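Putative secreted cellulose binding protein (Streptomyces coelicolor, PDB 4OY7) cleaves glycosidic bonds of cellulose oxidatively with a copper ion, this chain being the catalytic AA10 lytic polysaccharide monooxygenase domain of a longer cellulose-binding protein. Local coordinates at residues A[114-119]-A[172-177]; A[141-146]-A[156-161]. All blocks are in the same frame, centred on the assembly; numbering follows the deposited sequence.

The chain starts at His1, a copper ligand, and enters contact 1 first, through strand 112-119. It then returns along strand 134-141, antiparallel to 112-119, and passes straight into 141-146. A short excursion brings it back as strand 155-161, where contact 2 closes a beta hairpin. Only after this does strand 168-178 come home against 112-119 and close the wide loop of contact 1, so the hairpin lies wholly within that loop. Contact 1 belongs to the larger, mixed sheet and contact 2 to the edge of the four-stranded antiparallel one. One place where the two sheets meet is at Phe114, which packs on Tyr156 and Trp158 and on Pro143 of the loop.

Contact 1 of 2, residues A[114-119]-A[172-177]; sequences FRVYLT and IFMQWV
Antiparallel strands 112-119 and 168-178 pair here within the larger sheet of the immunoglobulin-like beta-sandwich core of this AA10 domain, their segment axes 4.6 Å apart. Two hydrogen-bonded pairs, Arg115 with Gln175 and Tyr117 with Phe173, alternate with three non-hydrogen-bonded ones. Each hydrogen-bonded pair is closed by two backbone bonds, N to O in both directions.

Phe114, Val116, Leu118, Ile172, Met174 and Trp176 share one face of the sheet. At its copper end Phe114 and Trp176 point the same way and form an offset stack, planes 15° apart. Trp176 has CG anti to its backbone N (chi1 -174°), which carries the five-membered ring over the phenyl rim; Phe114 CZ comes within 3.3 Å of Trp176 NE1. The nearest atoms of the Trp176 side chain and the copper ion are about 5 Å apart, so Trp176 lies in the second shell of the copper site, with Phe114 stacked on it. Further along, Val116 CG1 packs on Ile172 CG2 at 3.9 Å.

Arg115, Tyr117, Phe173 and Gln175 occupy the other face. Tyr117 CD1 touches Phe173 CD2 at 3.4 Å, the rings inclined at 39°. Val177 CG2 sits over one face of the Arg115 guanidinium, whose NH1 also bonds Gly57 O, while Gln175 NE2 reaches Arg58 O and Asn184 OD1. One water joins three side chains: it accepts from Arg115 NH1, meets Tyr117 OH and donates to Gln175 OE1 at 2.6 Å.

Contact 2 of 2, residues A[141-146]-A[156-161]; sequences TNPPQQ and YYWDLA
Gln145 and Tyr156 both hold CG anti to the carbonyl carbon (chi1 -73° and -63°), and their side chains run side by side in the same direction. From paired positions on the two strands this sets Gln145 CG over one face of the Tyr156 ring, 3.8 Å from its centroid, in a CH-pi contact. The glutamine amide is turned 42° from the ring; its OE1 takes a hydrogen bond from Asn106 ND2. Pro143 O meets the edge of the same ring in its plane, 3.4 Å from Tyr156 CD1. Gln145 and Tyr156 form an antiparallel non-hydrogen-bonded pair in the beta hairpin of strands 145-146 and 155-161, at one edge of the four-stranded sheet. Next to it, Tyr157 N donates to Pro144 O at 3.1 Å, and that oxygen also receives a CA-H...O contact from Tyr156. The side chains of Tyr157 and Pro144 cross at about a right angle, and Pro144 CG lies over one face of the ring, 3.7 Å from its centroid. Tyr156 OH is hydrogen-bonded to the backbone N of His110, a copper ligand. With an alanine at Tyr156, His110 N is likely to lose this partner and Gln145 CG the ring face it lies on. Pro143 CG packs against Trp158 CE3 at 3.7 Å, and Trp158 NE1 bonds Gln138 OE1.

Contact 1 of 2, residues A[114-119]-A[172-177]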
loop_
_atom_site.group_PDB
_atom_site.type_symbol
_atom_site.label_atom_id
_atom_site.label_comp_id
_atom_site.label_asym_id
_atom_site.label_seq_id
_atom_site.Cartn_x
_atom_site.Cartn_y
_atom_site.Cartn_z
ATOM N N PHE A 114 -0.880 12.120 -3.767
ATOM C CA PHE A 114 -1.104 10.931 -2.994
ATOM C C PHE A 114 -2.359 11.110 -2.154
ATOM O O PHE A 114 -2.418 11.973 -1.259
ATOM C CB PHE A 114 0.106 10.674 -2.113
ATOM C CG PHE A 114 1.343 10.358 -2.884
ATOM C CD1 PHE A 114 2.210 11.361 -3.290
ATOM C CD2 PHE A 114 1.652 9.046 -3.204
ATOM C CE1 PHE A 114 3.364 11.075 -4.015
ATOM C CE2 PHE A 114 2.790 8.750 -3.940
ATOM C CZ PHE A 114 3.656 9.754 -4.342
ATOM N N ARG A 115 -3.366 10.298 -2.454
ATOM C CA ARG A 115 -4.645 10.333 -1.720
ATOM C C ARG A 115 -4.553 9.264 -0.680
ATOM O O ARG A 115 -4.468 8.071 -1.037
ATOM C CB ARG A 115 -5.802 10.052 -2.664
ATOM C CG ARG A 115 -6.002 11.134 -3.700
ATOM C CD ARG A 115 -7.016 10.771 -4.738
ATOM N NE ARG A 115 -7.110 11.748 -5.818
ATOM C CZ ARG A 115 -7.881 11.596 -6.880
ATOM N NH1 ARG A 115 -8.680 10.518 -6.996
ATOM N NH2 ARG A 115 -7.900 12.554 -7.810
ATOM N N VAL A 116 -4.620 9.680 0.580
ATOM C CA VAL A 116 -4.379 8.794 1.715
ATOM C C VAL A 116 -5.684 8.568 2.491
ATOM O O VAL A 116 -6.322 9.521 2.942
ATOM C CB VAL A 116 -3.294 9.373 2.642
ATOM C CG1 VAL A 116 -3.066 8.451 3.842
ATOM C CG2 VAL A 116 -1.978 9.659 1.880
ATOM N N TYR A 117 -6.039 7.298 2.666
ATOM C CA TYR A 117 -7.293 6.868 3.316
ATOM C C TYR A 117 -7.079 5.919 4.484
ATOM O O TYR A 117 -6.158 5.105 4.476
ATOM C CB TYR A 117 -8.227 6.163 2.324
ATOM C CG TYR A 117 -8.531 6.866 1.017
ATOM C CD1 TYR A 117 -7.600 6.917 -0.010
ATOM C CD2 TYR A 117 -9.775 7.395 0.787
ATOM C CE1 TYR A 117 -7.908 7.525 -1.230
ATOM C CE2 TYR A 117 -10.105 8.004 -0.415
ATOM C CZ TYR A 117 -9.169 8.050 -1.438
ATOM O OH TYR A 117 -9.531 8.691 -2.625
ATOM N N LEU A 118 -7.974 5.970 5.462
ATOM C CA LEU A 118 -7.886 5.054 6.621
ATOM C C LEU A 118 -9.218 4.354 6.808
ATOM O O LEU A 118 -10.260 4.966 6.700
ATOM C CB LEU A 118 -7.548 5.837 7.871
ATOM C CG LEU A 118 -7.398 5.090 9.191
ATOM C CD1 LEU A 118 -6.201 4.135 9.172
ATOM C CD2 LEU A 118 -7.264 6.113 10.308
ATOM N N THR A 119 -9.156 3.058 7.060
ATOM C CA THR A 119 -10.337 2.283 7.344
ATOM C C THR A 119 -11.023 2.832 8.582
ATOM O O THR A 119 -10.398 3.233 9.553
ATOM C CB THR A 119 -10.044 0.775 7.483
ATOM O OG1 THR A 119 -9.034 0.553 8.487
ATOM C CG2 THR A 119 -9.631 0.205 6.140
ATOM N N ILE A 172 -4.241 1.431 5.841
ATOM C CA ILE A 172 -4.085 2.705 5.132
ATOM C C ILE A 172 -3.966 2.393 3.650
ATOM O O ILE A 172 -3.043 1.699 3.228
ATOM C CB ILE A 172 -2.845 3.492 5.624
ATOM C CG1 ILE A 172 -3.069 3.976 7.065
ATOM C CG2 ILE A 172 -2.548 4.689 4.738
ATOM C CD1 ILE A 172 -1.809 4.412 7.770
ATOM N N PHE A 173 -4.899 2.939 2.880
ATOM C CA PHE A 173 -4.921 2.784 1.422
ATOM C C PHE A 173 -4.506 4.094 0.791
ATOM O O PHE A 173 -4.970 5.175 1.221
ATOM C CB PHE A 173 -6.332 2.453 0.926
ATOM C CG PHE A 173 -6.503 2.644 -0.542
ATOM C CD1 PHE A 173 -5.879 1.783 -1.455
ATOM C CD2 PHE A 173 -7.275 3.680 -1.031
ATOM C CE1 PHE A 173 -6.044 1.967 -2.813
ATOM C CE2 PHE A 173 -7.417 3.873 -2.400
ATOM C CZ PHE A 173 -6.766 3.038 -3.286
ATOM N N MET A 174 -3.598 4.020 -0.184
ATOM C CA MET A 174 -3.175 5.208 -0.918
ATOM C C MET A 174 -3.345 5.009 -2.398
ATOM O O MET A 174 -3.082 3.901 -2.929
ATOM C CB MET A 174 -1.729 5.578 -0.628
ATOM C CG MET A 174 -1.357 5.542 0.829
ATOM S SD MET A 174 0.294 6.231 1.087
ATOM C CE MET A 174 0.580 5.646 2.745
ATOM N N GLN A 175 -3.825 6.055 -3.042
ATOM C CA GLN A 175 -3.925 6.101 -4.499
ATOM C C GLN A 175 -3.034 7.234 -4.968
ATOM O O GLN A 175 -3.180 8.395 -4.561
ATOM C CB GLN A 175 -5.362 6.279 -4.977
ATOM C CG GLN A 175 -5.538 5.987 -6.453
ATOM C CD GLN A 175 -6.995 6.014 -6.881
ATOM O OE1 GLN A 175 -7.899 5.851 -6.052
ATOM N NE2 GLN A 175 -7.235 6.185 -8.189
ATOM N N TRP A 176 -2.044 6.868 -5.779
ATOM C CA TRP A 176 -1.116 7.806 -6.346
ATOM C C TRP A 176 -1.658 8.184 -7.708
ATOM O O TRP A 176 -1.667 7.355 -8.628
ATOM C CB TRP A 176 0.268 7.168 -6.494
ATOM C CG TRP A 176 1.352 8.086 -6.951
ATOM C CD1 TRP A 176 1.321 9.462 -7.023
ATOM C CD2 TRP A 176 2.669 7.695 -7.366
ATOM N NE1 TRP A 176 2.531 9.931 -7.474
ATOM C CE2 TRP A 176 3.371 8.872 -7.689
ATOM C CE3 TRP A 176 3.324 6.450 -7.497
ATOM C CZ2 TRP A 176 4.688 8.848 -8.133
ATOM C CZ3 TRP A 176 4.595 6.432 -7.942
ATOM C CH2 TRP A 176 5.286 7.622 -8.237
ATOM N N VAL A 177 -2.105 9.423 -7.821
ATOM C CA VAL A 177 -2.787 9.917 -9.006
ATOM C C VAL A 177 -1.854 10.830 -9.769
ATOM O O VAL A 177 -1.574 11.969 -9.364
ATOM C CB VAL A 177 -4.096 10.626 -8.605
ATOM C CG1 VAL A 177 -4.844 11.121 -9.844
ATOM C CG2 VAL A 177 -4.910 9.663 -7.757
HETATM O O HOH W 1 -9.308 7.974 -5.324
#

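Contact 2 of 2, residues A[141-146]-A[156-161]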
loop_
_atom_site.group_PDB
_atom_site.type_symbol
_atom_site.label_atom_id
_atom_site.label_comp_id
_atom_site.label_asym_id
_atom_site.label_seq_id
_atom_site.Cartn_x
_atom_site.Cartn_y
_atom_site.Cartn_z
ATOM N N THR A 141 0.175 16.745 -2.351
ATOM C CA THR A 141 0.463 17.122 -3.722
ATOM C C THR A 141 1.963 17.301 -3.917
ATOM O O THR A 141 2.586 18.157 -3.272
ATOM C CB THR A 141 -0.325 18.392 -4.102
ATOM O OG1 THR A 141 -1.737 18.158 -3.906
ATOM C CG2 THR A 141 -0.030 18.776 -5.552
ATOM N N ASN A 142 2.551 16.509 -4.816
ATOM C CA ASN A 142 3.973 16.646 -5.174
ATOM C C ASN A 142 4.926 16.800 -3.978
ATOM O O ASN A 142 5.660 17.797 -3.855
ATOM C CB ASN A 142 4.131 17.806 -6.156
ATOM C CG ASN A 142 3.610 17.466 -7.518
ATOM O OD1 ASN A 142 3.905 16.390 -8.037
ATOM N ND2 ASN A 142 2.843 18.374 -8.112
ATOM N N PRO A 143 4.910 15.799 -3.068
ATOM C CA PRO A 143 5.841 15.830 -1.952
ATOM C C PRO A 143 7.274 15.673 -2.429
ATOM O O PRO A 143 7.501 15.189 -3.541
ATOM C CB PRO A 143 5.418 14.614 -1.113
ATOM C CG PRO A 143 4.872 13.683 -2.110
ATOM C CD PRO A 143 4.156 14.546 -3.118
ATOM N N PRO A 144 8.243 16.087 -1.594
ATOM C CA PRO A 144 9.657 15.947 -1.941
ATOM C C PRO A 144 10.176 14.503 -1.908
ATOM O O PRO A 144 9.500 13.586 -1.384
ATOM C CB PRO A 144 10.360 16.776 -0.865
ATOM C CG PRO A 144 9.451 16.703 0.305
ATOM C CD PRO A 144 8.059 16.650 -0.245
ATOM N N GLN A 145 11.390 14.328 -2.451
ATOM C CA GLN A 145 12.008 13.002 -2.551
ATOM C C GLN A 145 13.343 12.953 -1.826
ATOM O O GLN A 145 14.076 13.946 -1.799
ATOM C CB GLN A 145 12.211 12.621 -4.021
ATOM C CG GLN A 145 10.920 12.255 -4.759
ATOM C CD GLN A 145 11.137 12.158 -6.263
ATOM O OE1 GLN A 145 11.879 11.307 -6.735
ATOM N NE2 GLN A 145 10.500 13.051 -7.019
ATOM N N GLN A 146 13.644 11.803 -1.236
ATOM C CA GLN A 146 14.963 11.519 -0.634
ATOM C C GLN A 146 15.495 10.279 -1.349
ATOM O O GLN A 146 14.838 9.236 -1.350
ATOM C CB GLN A 146 14.771 11.267 0.866
ATOM C CG GLN A 146 15.972 10.748 1.643
ATOM C CD GLN A 146 16.859 11.868 2.126
ATOM O OE1 GLN A 146 16.464 12.681 2.961
ATOM N NE2 GLN A 146 18.046 11.932 1.589
ATOM N N TYR A 156 9.508 9.273 -1.846
ATOM C CA TYR A 156 8.784 10.478 -1.442
ATOM C C TYR A 156 8.593 10.431 0.070
ATOM O O TYR A 156 8.597 9.367 0.669
ATOM C CB TYR A 156 7.425 10.522 -2.132
ATOM C CG TYR A 156 7.480 10.624 -3.644
ATOM C CD1 TYR A 156 7.555 11.864 -4.286
ATOM C CD2 TYR A 156 7.433 9.483 -4.439
ATOM C CE1 TYR A 156 7.584 11.943 -5.667
ATOM C CE2 TYR A 156 7.462 9.560 -5.822
ATOM C CZ TYR A 156 7.518 10.791 -6.426
ATOM O OH TYR A 156 7.562 10.844 -7.792
ATOM N N TYR A 157 8.464 11.587 0.696
ATOM C CA TYR A 157 8.336 11.680 2.122
ATOM C C TYR A 157 7.418 12.861 2.461
ATOM O O TYR A 157 7.470 13.939 1.831
ATOM C CB TYR A 157 9.705 11.807 2.854
ATOM C CG TYR A 157 10.497 13.059 2.613
ATOM C CD1 TYR A 157 10.303 14.185 3.393
ATOM C CD2 TYR A 157 11.475 13.118 1.635
ATOM C CE1 TYR A 157 11.048 15.331 3.203
ATOM C CE2 TYR A 157 12.230 14.266 1.443
ATOM C CZ TYR A 157 12.008 15.369 2.226
ATOM O OH TYR A 157 12.733 16.526 2.020
ATOM N N TRP A 158 6.603 12.626 3.481
ATOM C CA TRP A 158 5.707 13.620 4.076
ATOM C C TRP A 158 5.267 13.184 5.464
ATOM O O TRP A 158 5.514 12.055 5.865
ATOM C CB TRP A 158 4.491 13.875 3.200
ATOM C CG TRP A 158 3.505 12.748 3.032
ATOM C CD1 TRP A 158 2.416 12.490 3.826
ATOM C CD2 TRP A 158 3.484 11.748 1.994
ATOM N NE1 TRP A 158 1.715 11.405 3.341
ATOM C CE2 TRP A 158 2.342 10.938 2.217
ATOM C CE3 TRP A 158 4.303 11.489 0.870
ATOM C CZ2 TRP A 158 2.004 9.880 1.387
ATOM C CZ3 TRP A 158 3.970 10.430 0.031
ATOM C CH2 TRP A 158 2.817 9.639 0.291
ATOM N N ASP A 159 4.643 14.091 6.209
ATOM C CA ASP A 159 4.154 13.770 7.546
ATOM C C ASP A 159 2.655 13.473 7.496
ATOM O O ASP A 159 1.935 14.120 6.734
ATOM C CB ASP A 159 4.363 14.948 8.498
ATOM C CG ASP A 159 5.821 15.270 8.744
ATOM O OD1 ASP A 159 6.623 14.325 8.905
ATOM O OD2 ASP A 159 6.142 16.484 8.843
ATOM N N LEU A 160 2.203 12.526 8.326
ATOM C CA LEU A 160 0.781 12.232 8.534
ATOM C C LEU A 160 0.404 12.277 10.023
ATOM O O LEU A 160 0.961 11.511 10.816
ATOM C CB LEU A 160 0.450 10.845 7.969
ATOM C CG LEU A 160 -0.943 10.259 8.262
ATOM C CD1 LEU A 160 -2.057 11.184 7.758
ATOM C CD2 LEU A 160 -1.017 8.830 7.706
ATOM N N ALA A 161 -0.558 13.137 10.378
ATOM C CA ALA A 161 -1.080 13.233 11.746
ATOM C C ALA A 161 -2.172 12.200 11.897
ATOM O O ALA A 161 -3.227 12.327 11.277
ATOM C CB ALA A 161 -1.629 14.634 12.011
#